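Local coordinates for protein naphthalene dioxygenase small subunit (Rhodococcus sp., PDB 2B1X) that forms the beta subunit of a Rieske non-heme iron naphthalene 1,2-dioxygenase and probably serves mainly to hold the catalytic large subunits together, at residues B[18-22]-B[148-154]; B[46-51]-B[155-161]; B[121-125]-B[165-170]. One frame throughout, in Å; residues are numbered along the deposited sequence.

Contact 1 (B[18-22]-B[148-154])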
loop_
_atom_site.group_PDB
_atom_site.type_symbol
_atom_site.label_atom_id
_atom_site.label_comp_id
_atom_site.label_asym_id
_atom_site.label_seq_id
_atom_site.Cartn_x
_atom_site.Cartn_y
_atom_site.Cartn_z
ATOM N N TRP B 18 -32.343 9.007 9.119
ATOM C CA TRP B 18 -31.919 8.530 10.432
ATOM C C TRP B 18 -30.511 7.905 10.323
ATOM O O TRP B 18 -29.630 8.172 11.143
ATOM C CB TRP B 18 -32.949 7.543 10.987
ATOM C CG TRP B 18 -32.725 7.143 12.420
ATOM C CD1 TRP B 18 -33.355 7.663 13.534
ATOM C CD2 TRP B 18 -31.831 6.132 12.898
ATOM N NE1 TRP B 18 -32.895 7.030 14.665
ATOM C CE2 TRP B 18 -31.960 6.089 14.304
ATOM C CE3 TRP B 18 -30.931 5.248 12.278
ATOM C CZ2 TRP B 18 -31.223 5.195 15.101
ATOM C CZ3 TRP B 18 -30.187 4.371 13.066
ATOM C CH2 TRP B 18 -30.344 4.352 14.468
ATOM N N LEU B 19 -30.284 7.110 9.288
ATOM C CA LEU B 19 -28.977 6.476 9.113
ATOM C C LEU B 19 -27.872 7.499 8.901
ATOM O O LEU B 19 -26.746 7.338 9.400
ATOM C CB LEU B 19 -29.002 5.500 7.927
ATOM C CG LEU B 19 -29.731 4.176 8.086
ATOM C CD1 LEU B 19 -29.702 3.422 6.796
ATOM C CD2 LEU B 19 -29.059 3.357 9.188
ATOM N N TYR B 20 -28.181 8.558 8.159
ATOM C CA TYR B 20 -27.156 9.557 7.872
ATOM C C TYR B 20 -26.881 10.387 9.121
ATOM O O TYR B 20 -25.753 10.787 9.351
ATOM C CB TYR B 20 -27.547 10.450 6.690
ATOM C CG TYR B 20 -27.705 9.752 5.364
ATOM C CD1 TYR B 20 -28.385 10.378 4.329
ATOM C CD2 TYR B 20 -27.110 8.498 5.097
ATOM C CE1 TYR B 20 -28.527 9.795 3.092
ATOM C CE2 TYR B 20 -27.238 7.886 3.817
ATOM C CZ TYR B 20 -27.953 8.549 2.830
ATOM O OH TYR B 20 -28.134 8.019 1.554
ATOM N N MET B 21 -27.911 10.636 9.921
ATOM C CA MET B 21 -27.753 11.326 11.212
ATOM C C MET B 21 -26.917 10.487 12.193
ATOM O O MET B 21 -26.109 11.011 12.959
ATOM C CB MET B 21 -29.135 11.630 11.793
ATOM C CG MET B 21 -29.169 12.171 13.254
ATOM S SD MET B 21 -29.033 10.848 14.516
ATOM C CE MET B 21 -30.639 9.973 14.361
ATOM N N GLU B 22 -27.121 9.175 12.157
ATOM C CA GLU B 22 -26.413 8.275 13.039
ATOM C C GLU B 22 -24.931 8.291 12.698
ATOM O O GLU B 22 -24.097 8.436 13.585
ATOM C CB GLU B 22 -26.949 6.847 12.898
ATOM C CG GLU B 22 -26.420 5.907 13.978
ATOM C CD GLU B 22 -26.135 4.489 13.486
ATOM O OE1 GLU B 22 -26.610 4.108 12.391
ATOM O OE2 GLU B 22 -25.462 3.725 14.219
ATOM N N SER B 148 -39.373 9.341 15.791
ATOM C CA SER B 148 -38.147 8.827 15.202
ATOM C C SER B 148 -37.994 7.303 15.354
ATOM O O SER B 148 -38.979 6.559 15.372
ATOM C CB SER B 148 -36.934 9.558 15.786
ATOM O OG SER B 148 -35.884 9.580 14.836
ATOM N N PHE B 149 -36.748 6.853 15.459
ATOM C CA PHE B 149 -36.436 5.431 15.519
ATOM C C PHE B 149 -35.351 5.163 16.542
ATOM O O PHE B 149 -34.539 6.031 16.859
ATOM C CB PHE B 149 -35.958 4.913 14.167
ATOM C CG PHE B 149 -36.985 4.994 13.082
ATOM C CD1 PHE B 149 -37.011 6.074 12.212
ATOM C CD2 PHE B 149 -37.925 3.979 12.919
ATOM C CE1 PHE B 149 -37.964 6.144 11.205
ATOM C CE2 PHE B 149 -38.864 4.043 11.917
ATOM C CZ PHE B 149 -38.888 5.132 11.064
ATOM N N LEU B 150 -35.354 3.939 17.045
ATOM C CA LEU B 150 -34.273 3.435 17.872
ATOM C C LEU B 150 -33.767 2.152 17.256
ATOM O O LEU B 150 -34.534 1.394 16.643
ATOM C CB LEU B 150 -34.762 3.125 19.281
ATOM C CG LEU B 150 -34.567 4.090 20.453
ATOM C CD1 LEU B 150 -34.398 5.547 20.049
ATOM C CD2 LEU B 150 -35.721 3.926 21.434
ATOM N N MET B 151 -32.476 1.904 17.455
ATOM C CA MET B 151 -31.855 0.698 16.952
ATOM C C MET B 151 -31.910 -0.404 17.992
ATOM O O MET B 151 -31.306 -0.299 19.057
ATOM C CB MET B 151 -30.403 0.964 16.559
ATOM C CG MET B 151 -29.729 -0.213 15.833
ATOM S SD MET B 151 -28.212 0.311 15.078
ATOM C CE MET B 151 -27.142 0.400 16.592
ATOM N N ALA B 152 -32.588 -1.480 17.630
ATOM C CA ALA B 152 -32.712 -2.654 18.471
ATOM C C ALA B 152 -31.637 -3.675 18.174
ATOM O O ALA B 152 -31.258 -4.435 19.056
ATOM C CB ALA B 152 -34.095 -3.291 18.299
ATOM N N LYS B 153 -31.153 -3.693 16.928
ATOM C CA LYS B 153 -30.198 -4.717 16.497
ATOM C C LYS B 153 -29.337 -4.220 15.354
ATOM O O LYS B 153 -29.803 -3.476 14.502
ATOM C CB LYS B 153 -30.934 -6.002 16.080
ATOM C CG LYS B 153 -30.034 -7.229 15.851
ATOM C CD LYS B 153 -30.852 -8.425 15.351
ATOM C CE LYS B 153 -29.966 -9.525 14.794
ATOM N NZ LYS B 153 -29.317 -10.333 15.870
ATOM N N ARG B 154 -28.077 -4.637 15.346
ATOM C CA ARG B 154 -27.220 -4.450 14.192
ATOM C C ARG B 154 -26.232 -5.600 14.115
ATOM O O ARG B 154 -25.595 -5.962 15.131
ATOM C CB ARG B 154 -26.477 -3.117 14.257
ATOM C CG ARG B 154 -25.395 -2.997 13.172
ATOM C CD ARG B 154 -24.822 -1.595 12.994
ATOM N NE ARG B 154 -25.804 -0.710 12.362
ATOM C CZ ARG B 154 -25.809 0.606 12.499
ATOM N NH1 ARG B 154 -24.916 1.181 13.288
ATOM N NH2 ARG B 154 -26.727 1.334 11.878
#
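Trp18, on helix 10-27, lays its indole against the start of strand 148-158. Its CB sets off toward the strand with CG anti to the backbone N (chi1 -171°), which turns a face of the five-membered ring to Phe149. There CD1 has the OG of Ser148 at its edge, 3.4 Å away, while the CB of Phe149 sits over the face, 3.9 Å from the centroid of the five-membered ring, a CH-pi contact. NE1 gives a weak hydrogen bond to the backbone O of Phe149, 2.9 Å long but bent. At the far rim, CH2 meets the CB of Met151 at 4.0 Å. The phenyl of Phe149 turns its edge to the indole face of Trp18, a T-shaped pair with planes at 86°. Met21 CE lies over the opposite face of the indole. A wide aromatic with one N-H suits this place, since it spans the distance between helix and strand and still meets a backbone carbonyl.

One helical turn on, Glu22 and Arg154 approach from opposite directions in an end-on salt bridge. NH2 of Arg154 reaches OE1 of Glu22 and NH1 reaches OE2, both at 2.8 Å and both on syn lone pairs. Met151 SD lies over the guanidinium centre. Arg154 NH2 also bridges to Asp140, and Glu22 OE2 accepts from Trp34, so these buried charges are shared and held in orientation. A long helix laid across a curved sheet, here joined by an aromatic pair and a buried salt bridge, is characteristic of the NTF2-like alpha+beta cone of this family.

Contact 2 (B[46-51]-B[155-161])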
loop_
_atom_site.group_PDB
_atom_site.type_symbol
_atom_site.label_atom_id
_atom_site.label_comp_id
_atom_site.label_asym_id
_atom_site.label_seq_id
_atom_site.Cartn_x
_atom_site.Cartn_y
_atom_site.Cartn_z
ATOM N N VAL B 46 -20.472 -8.108 15.539
ATOM C CA VAL B 46 -19.547 -8.177 14.401
ATOM C C VAL B 46 -18.975 -9.594 14.362
ATOM O O VAL B 46 -18.104 -9.936 15.159
ATOM C CB VAL B 46 -18.414 -7.140 14.570
ATOM C CG1 VAL B 46 -17.465 -7.130 13.356
ATOM C CG2 VAL B 46 -19.020 -5.739 14.856
ATOM N N PRO B 47 -19.490 -10.433 13.474
ATOM C CA PRO B 47 -19.034 -11.821 13.361
ATOM C C PRO B 47 -17.653 -11.988 12.762
ATOM O O PRO B 47 -17.150 -11.113 12.048
ATOM C CB PRO B 47 -20.064 -12.452 12.408
ATOM C CG PRO B 47 -21.211 -11.549 12.475
ATOM C CD PRO B 47 -20.643 -10.169 12.595
ATOM N N ILE B 48 -17.056 -13.142 13.046
ATOM C CA ILE B 48 -15.811 -13.560 12.419
ATOM C C ILE B 48 -16.162 -14.372 11.190
ATOM O O ILE B 48 -17.119 -15.150 11.221
ATOM C CB ILE B 48 -14.956 -14.416 13.398
ATOM C CG1 ILE B 48 -14.678 -13.616 14.684
ATOM C CG2 ILE B 48 -13.620 -14.817 12.723
ATOM C CD1 ILE B 48 -13.916 -14.430 15.694
ATOM N N ARG B 49 -15.389 -14.174 10.115
ATOM C CA ARG B 49 -15.502 -14.976 8.907
ATOM C C ARG B 49 -14.153 -15.632 8.631
ATOM O O ARG B 49 -13.114 -15.056 8.952
ATOM C CB ARG B 49 -15.835 -14.073 7.707
ATOM C CG ARG B 49 -17.212 -13.458 7.784
ATOM C CD ARG B 49 -17.549 -12.535 6.654
ATOM N NE ARG B 49 -17.868 -13.344 5.503
ATOM C CZ ARG B 49 -18.182 -12.898 4.296
ATOM N NH1 ARG B 49 -18.262 -11.601 4.058
ATOM N NH2 ARG B 49 -18.413 -13.782 3.329
ATOM N N VAL B 50 -14.198 -16.820 8.022
ATOM C CA VAL B 50 -13.022 -17.533 7.552
ATOM C C VAL B 50 -13.208 -17.912 6.076
ATOM O O VAL B 50 -14.316 -18.196 5.655
ATOM C CB VAL B 50 -12.703 -18.783 8.420
ATOM C CG1 VAL B 50 -12.353 -18.361 9.905
ATOM C CG2 VAL B 50 -13.875 -19.785 8.436
ATOM N N THR B 51 -12.113 -17.925 5.309
ATOM C CA THR B 51 -12.164 -18.373 3.914
ATOM C C THR B 51 -12.596 -19.844 3.834
ATOM O O THR B 51 -12.026 -20.707 4.502
ATOM C CB THR B 51 -10.781 -18.212 3.235
ATOM O OG1 THR B 51 -10.316 -16.860 3.373
ATOM C CG2 THR B 51 -10.899 -18.428 1.702
ATOM N N VAL B 155 -26.104 -6.162 12.914
ATOM C CA VAL B 155 -25.030 -7.096 12.605
ATOM C C VAL B 155 -24.142 -6.462 11.526
ATOM O O VAL B 155 -24.627 -6.129 10.423
ATOM C CB VAL B 155 -25.619 -8.432 12.062
ATOM C CG1 VAL B 155 -24.506 -9.396 11.604
ATOM C CG2 VAL B 155 -26.559 -9.103 13.064
ATOM N N VAL B 156 -22.851 -6.297 11.819
ATOM C CA VAL B 156 -21.903 -5.775 10.823
ATOM C C VAL B 156 -21.097 -6.937 10.308
ATOM O O VAL B 156 -20.253 -7.455 11.015
ATOM C CB VAL B 156 -20.947 -4.692 11.385
ATOM C CG1 VAL B 156 -20.087 -4.066 10.263
ATOM C CG2 VAL B 156 -21.736 -3.564 12.095
ATOM N N LEU B 157 -21.397 -7.361 9.079
ATOM C CA LEU B 157 -20.617 -8.390 8.395
ATOM C C LEU B 157 -19.541 -7.796 7.467
ATOM O O LEU B 157 -19.843 -7.287 6.375
ATOM C CB LEU B 157 -21.542 -9.266 7.562
ATOM C CG LEU B 157 -21.152 -10.736 7.391
ATOM C CD1 LEU B 157 -20.711 -11.414 8.693
ATOM C CD2 LEU B 157 -22.314 -11.552 6.691
ATOM N N LEU B 158 -18.285 -7.887 7.874
ATOM C CA LEU B 158 -17.211 -7.285 7.084
ATOM C C LEU B 158 -16.799 -8.202 5.945
ATOM O O LEU B 158 -16.810 -9.427 6.096
ATOM C CB LEU B 158 -16.004 -6.943 7.968
ATOM C CG LEU B 158 -16.318 -6.016 9.164
ATOM C CD1 LEU B 158 -15.150 -6.031 10.178
ATOM C CD2 LEU B 158 -16.563 -4.579 8.668
ATOM N N ASP B 159 -16.419 -7.602 4.816
ATOM C CA ASP B 159 -15.812 -8.314 3.674
ATOM C C ASP B 159 -14.354 -8.684 3.840
ATOM O O ASP B 159 -13.543 -8.530 2.908
ATOM C CB ASP B 159 -16.009 -7.480 2.420
ATOM C CG ASP B 159 -17.452 -7.053 2.281
ATOM O OD1 ASP B 159 -18.315 -7.961 2.428
ATOM O OD2 ASP B 159 -17.814 -5.862 2.143
ATOM N N GLN B 160 -14.035 -9.194 5.015
ATOM C CA GLN B 160 -12.673 -9.503 5.406
ATOM C C GLN B 160 -12.713 -10.732 6.295
ATOM O O GLN B 160 -13.727 -10.999 6.984
ATOM C CB GLN B 160 -12.095 -8.327 6.207
ATOM C CG GLN B 160 -11.914 -7.042 5.406
ATOM C CD GLN B 160 -11.480 -5.851 6.253
ATOM O OE1 GLN B 160 -11.059 -6.005 7.407
ATOM N NE2 GLN B 160 -11.552 -4.655 5.661
ATOM N N THR B 161 -11.619 -11.474 6.338
ATOM C CA THR B 161 -11.520 -12.514 7.376
ATOM C C THR B 161 -10.506 -11.987 8.400
ATOM O O THR B 161 -10.877 -11.680 9.524
ATOM C CB THR B 161 -11.117 -13.895 6.750
ATOM O OG1 THR B 161 -9.950 -13.736 5.934
ATOM C CG2 THR B 161 -12.200 -14.395 5.739
HETATM O O HOH W 1 -18.064 -9.183 10.464
HETATM O O HOH W 2 -13.592 -11.865 10.415
HETATM O O HOH W 3 -18.510 -10.509 1.354
#
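From strand 42-49, Pro47 and Arg49 close over Leu157 of strand 148-158, and this is the compact side of the contact. CD1 of Leu157 lies 3.8 Å from CG of Pro47 and 3.9 Å from CD of Arg49, each side chain crossing the leucine at about a right angle. Val46 lies alongside Val156, pointing the same way, and its CG1 touches CD1 of Leu158. Beta-branched valines and a rigid proline suit such extended backbone, and proline has no N-H to offer a neighbouring strand.

The strands run roughly parallel, 28° apart, but their backbones part after Val46 and Val156, and waters bridge them. One donates hydrogen bonds to the carbonyls of Pro47 and Val156 and accepts from N of Leu158; a second joins N of Arg49 to O of Thr161. The chains meet again where Arg49 O lies 3.2 Å from Thr161 CB. Arg49 bends at chi3 (77°), bringing NH1 to O of Leu158 in a weak bond of 3.3 Å. Its ion pair with Asp159 is long and water-bridged; firmer partners are Asp59 for Arg49 and Arg96 of the third subunit for Asp159.

Thr51 and Thr161 both bond through OG1 to Glu99 of a large subunit. In the mixed sheet, strand 42-49 lies between 67-69 and 148-158, and 132-145 follows, where Thr139 pairs with Val155; Val60 of strand 60-61 packs on both Pro47 and Leu157.

Contact 3 (B[121-125]-B[165-170])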
loop_
_atom_site.group_PDB
_atom_site.type_symbol
_atom_site.label_atom_id
_atom_site.label_comp_id
_atom_site.label_asym_id
_atom_site.label_seq_id
_atom_site.Cartn_x
_atom_site.Cartn_y
_atom_site.Cartn_z
ATOM N N LEU B 121 -15.964 2.223 5.845
ATOM C CA LEU B 121 -15.475 3.044 6.949
ATOM C C LEU B 121 -14.020 3.413 6.682
ATOM O O LEU B 121 -13.196 2.519 6.501
ATOM C CB LEU B 121 -15.610 2.276 8.258
ATOM C CG LEU B 121 -15.028 2.986 9.501
ATOM C CD1 LEU B 121 -15.832 4.163 9.939
ATOM C CD2 LEU B 121 -14.829 2.018 10.627
ATOM N N TYR B 122 -13.736 4.725 6.607
ATOM C CA TYR B 122 -12.410 5.240 6.340
ATOM C C TYR B 122 -11.797 5.680 7.651
ATOM O O TYR B 122 -12.508 6.215 8.487
ATOM C CB TYR B 122 -12.486 6.421 5.335
ATOM C CG TYR B 122 -11.139 7.075 4.975
ATOM C CD1 TYR B 122 -10.396 6.631 3.913
ATOM C CD2 TYR B 122 -10.636 8.157 5.716
ATOM C CE1 TYR B 122 -9.176 7.246 3.558
ATOM C CE2 TYR B 122 -9.417 8.750 5.410
ATOM C CZ TYR B 122 -8.696 8.298 4.347
ATOM O OH TYR B 122 -7.518 8.903 4.071
ATOM N N ARG B 123 -10.492 5.456 7.861
ATOM C CA ARG B 123 -9.867 5.786 9.175
ATOM C C ARG B 123 -8.399 6.234 9.063
ATOM O O ARG B 123 -7.634 5.541 8.448
ATOM C CB ARG B 123 -9.977 4.580 10.139
ATOM C CG ARG B 123 -9.463 4.850 11.600
ATOM C CD ARG B 123 -9.139 3.560 12.391
ATOM N NE ARG B 123 -9.053 3.777 13.844
ATOM C CZ ARG B 123 -8.911 2.803 14.737
ATOM N NH1 ARG B 123 -8.765 1.534 14.328
ATOM N NH2 ARG B 123 -8.859 3.094 16.036
ATOM N N THR B 124 -8.038 7.406 9.630
ATOM C CA THR B 124 -6.630 7.788 9.810
ATOM C C THR B 124 -6.366 8.144 11.272
ATOM O O THR B 124 -7.265 8.567 11.973
ATOM C CB THR B 124 -6.189 8.989 8.912
ATOM O OG1 THR B 124 -6.947 10.156 9.267
ATOM C CG2 THR B 124 -6.507 8.760 7.406
ATOM N N ARG B 125 -5.117 8.009 11.685
ATOM C CA ARG B 125 -4.664 8.443 13.026
ATOM C C ARG B 125 -3.315 9.140 12.934
ATOM O O ARG B 125 -2.453 8.755 12.107
ATOM C CB ARG B 125 -4.533 7.243 13.978
ATOM C CG ARG B 125 -5.822 6.490 14.273
ATOM C CD ARG B 125 -5.718 5.441 15.447
ATOM N NE ARG B 125 -5.126 6.017 16.664
ATOM C CZ ARG B 125 -5.693 6.939 17.424
ATOM N NH1 ARG B 125 -6.880 7.432 17.094
ATOM N NH2 ARG B 125 -5.047 7.422 18.502
ATOM N N THR B 165 -7.438 -3.389 10.294
ATOM C CA THR B 165 -7.205 -2.218 11.138
ATOM C C THR B 165 -6.747 -2.731 12.490
ATOM O O THR B 165 -6.965 -3.924 12.810
ATOM C CB THR B 165 -8.433 -1.288 11.186
ATOM O OG1 THR B 165 -8.065 -0.059 11.800
ATOM C CG2 THR B 165 -9.554 -1.875 12.018
ATOM N N HIS B 166 -6.082 -1.881 13.268
ATOM C CA HIS B 166 -5.351 -2.352 14.462
ATOM C C HIS B 166 -6.235 -2.546 15.711
ATOM O O HIS B 166 -5.783 -3.116 16.699
ATOM C CB HIS B 166 -4.169 -1.421 14.779
ATOM C CG HIS B 166 -4.591 -0.011 15.042
ATOM N ND1 HIS B 166 -4.843 0.876 14.020
ATOM C CD2 HIS B 166 -4.930 0.628 16.189
ATOM C CE1 HIS B 166 -5.285 2.017 14.528
ATOM N NE2 HIS B 166 -5.307 1.908 15.846
ATOM N N ASN B 167 -7.489 -2.107 15.666
ATOM C CA ASN B 167 -8.456 -2.389 16.730
ATOM C C ASN B 167 -9.854 -2.023 16.227
ATOM O O ASN B 167 -9.992 -1.353 15.215
ATOM C CB ASN B 167 -8.101 -1.734 18.105
ATOM C CG ASN B 167 -7.882 -0.197 18.045
ATOM O OD1 ASN B 167 -8.484 0.496 17.251
ATOM N ND2 ASN B 167 -6.998 0.329 18.933
ATOM N N LEU B 168 -10.894 -2.474 16.909
ATOM C CA LEU B 168 -12.220 -2.010 16.588
ATOM C C LEU B 168 -12.661 -1.063 17.670
ATOM O O LEU B 168 -13.573 -1.344 18.453
ATOM C CB LEU B 168 -13.186 -3.192 16.394
ATOM C CG LEU B 168 -12.955 -4.053 15.146
ATOM C CD1 LEU B 168 -14.019 -5.174 15.127
ATOM C CD2 LEU B 168 -12.996 -3.271 13.849
ATOM N N ALA B 169 -11.964 0.052 17.738
ATOM C CA ALA B 169 -12.222 1.098 18.719
ATOM C C ALA B 169 -13.387 2.010 18.292
ATOM O O ALA B 169 -13.982 2.716 19.135
ATOM C CB ALA B 169 -10.926 1.920 18.978
ATOM N N LEU B 170 -13.730 1.965 17.004
ATOM C CA LEU B 170 -14.805 2.787 16.423
ATOM C C LEU B 170 -16.097 1.994 16.286
ATOM O O LEU B 170 -16.085 0.851 15.861
ATOM C CB LEU B 170 -14.371 3.312 15.025
ATOM C CG LEU B 170 -13.128 4.226 14.881
ATOM C CD1 LEU B 170 -12.820 4.533 13.409
ATOM C CD2 LEU B 170 -13.311 5.533 15.678
#
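Arg123 reaches from strand 112-124 into the bend of 165-170 with its chain extended from CG to NE, and its flat guanidinium is enclosed from several sides. The imidazole of His166 lies over one face, nearly parallel to it (planes 14° apart), offset so that CE1 is 3.5 Å from NH1. CG of Leu170 lies over the opposite face, and CD1 of Leu170 lies 3.8 Å from CG of Arg123. The polar partners occupy the edge. Asn167 receives both terminal nitrogens on one atom: OD1 is 2.9 Å from NH2 and 3.1 Å from NH1, with both bonds in the guanidinium plane, although the amide itself is turned well away from it. NH2 lies in the carbonyl plane of Asn167, whereas NH1 is tilted 31° from it. Thr165 adds its OG1, itself also hydrogen-bonded to Asp132, at 3.1 Å from NH1, near the guanidinium plane, and O of Asn167 takes a further weak bond from NH1.

His166 places its imidazole here with CG between the backbone N and the carbonyl carbon (chi1 60°). While one ring face meets Arg123, the ring edge meets CD of Arg125, 3.6 Å from CE1. Elsewhere on the strand, Leu121 CD2 touches Leu170 CD1, continuing the apolar side.

Arginine suits this place because it is long, flat and rich in donors. Glu89 forms a salt bridge with NH2 and Ser93 bonds to NE, so a buried positive group is matched on each nitrogen and its rotation is restricted. Asn167 ND2 bonds to Gln370 of a large subunit; Arg125 gives NH1 to the O of Pro91 and pairs through NH2 with Glu374 of that same large subunit. The chemistry therefore implies a C-terminal segment held to strand 112-124 by Arg123, which probably helps to present it to the large subunit.

Overall arrangement
From the N terminus, helix 10-27 comes first, and contact 1 closes a loop of 125 residues by bringing it against the beginning of strand 148-158. Strand 42-49 then enters contact 2, which joins it to the far end of that same strand after 103 residues. Strand 112-124 opens contact 3, completed 39 residues later by the C-terminal segment 165-170. The segments alternate along the chain, so every pair of contacts crosses and none nests. Contact 1 lies on the opposite side of the chain's centre from the other two, about 21 Å centre to centre. Together they tie helix, mixed sheet and C-terminal tail into one unit.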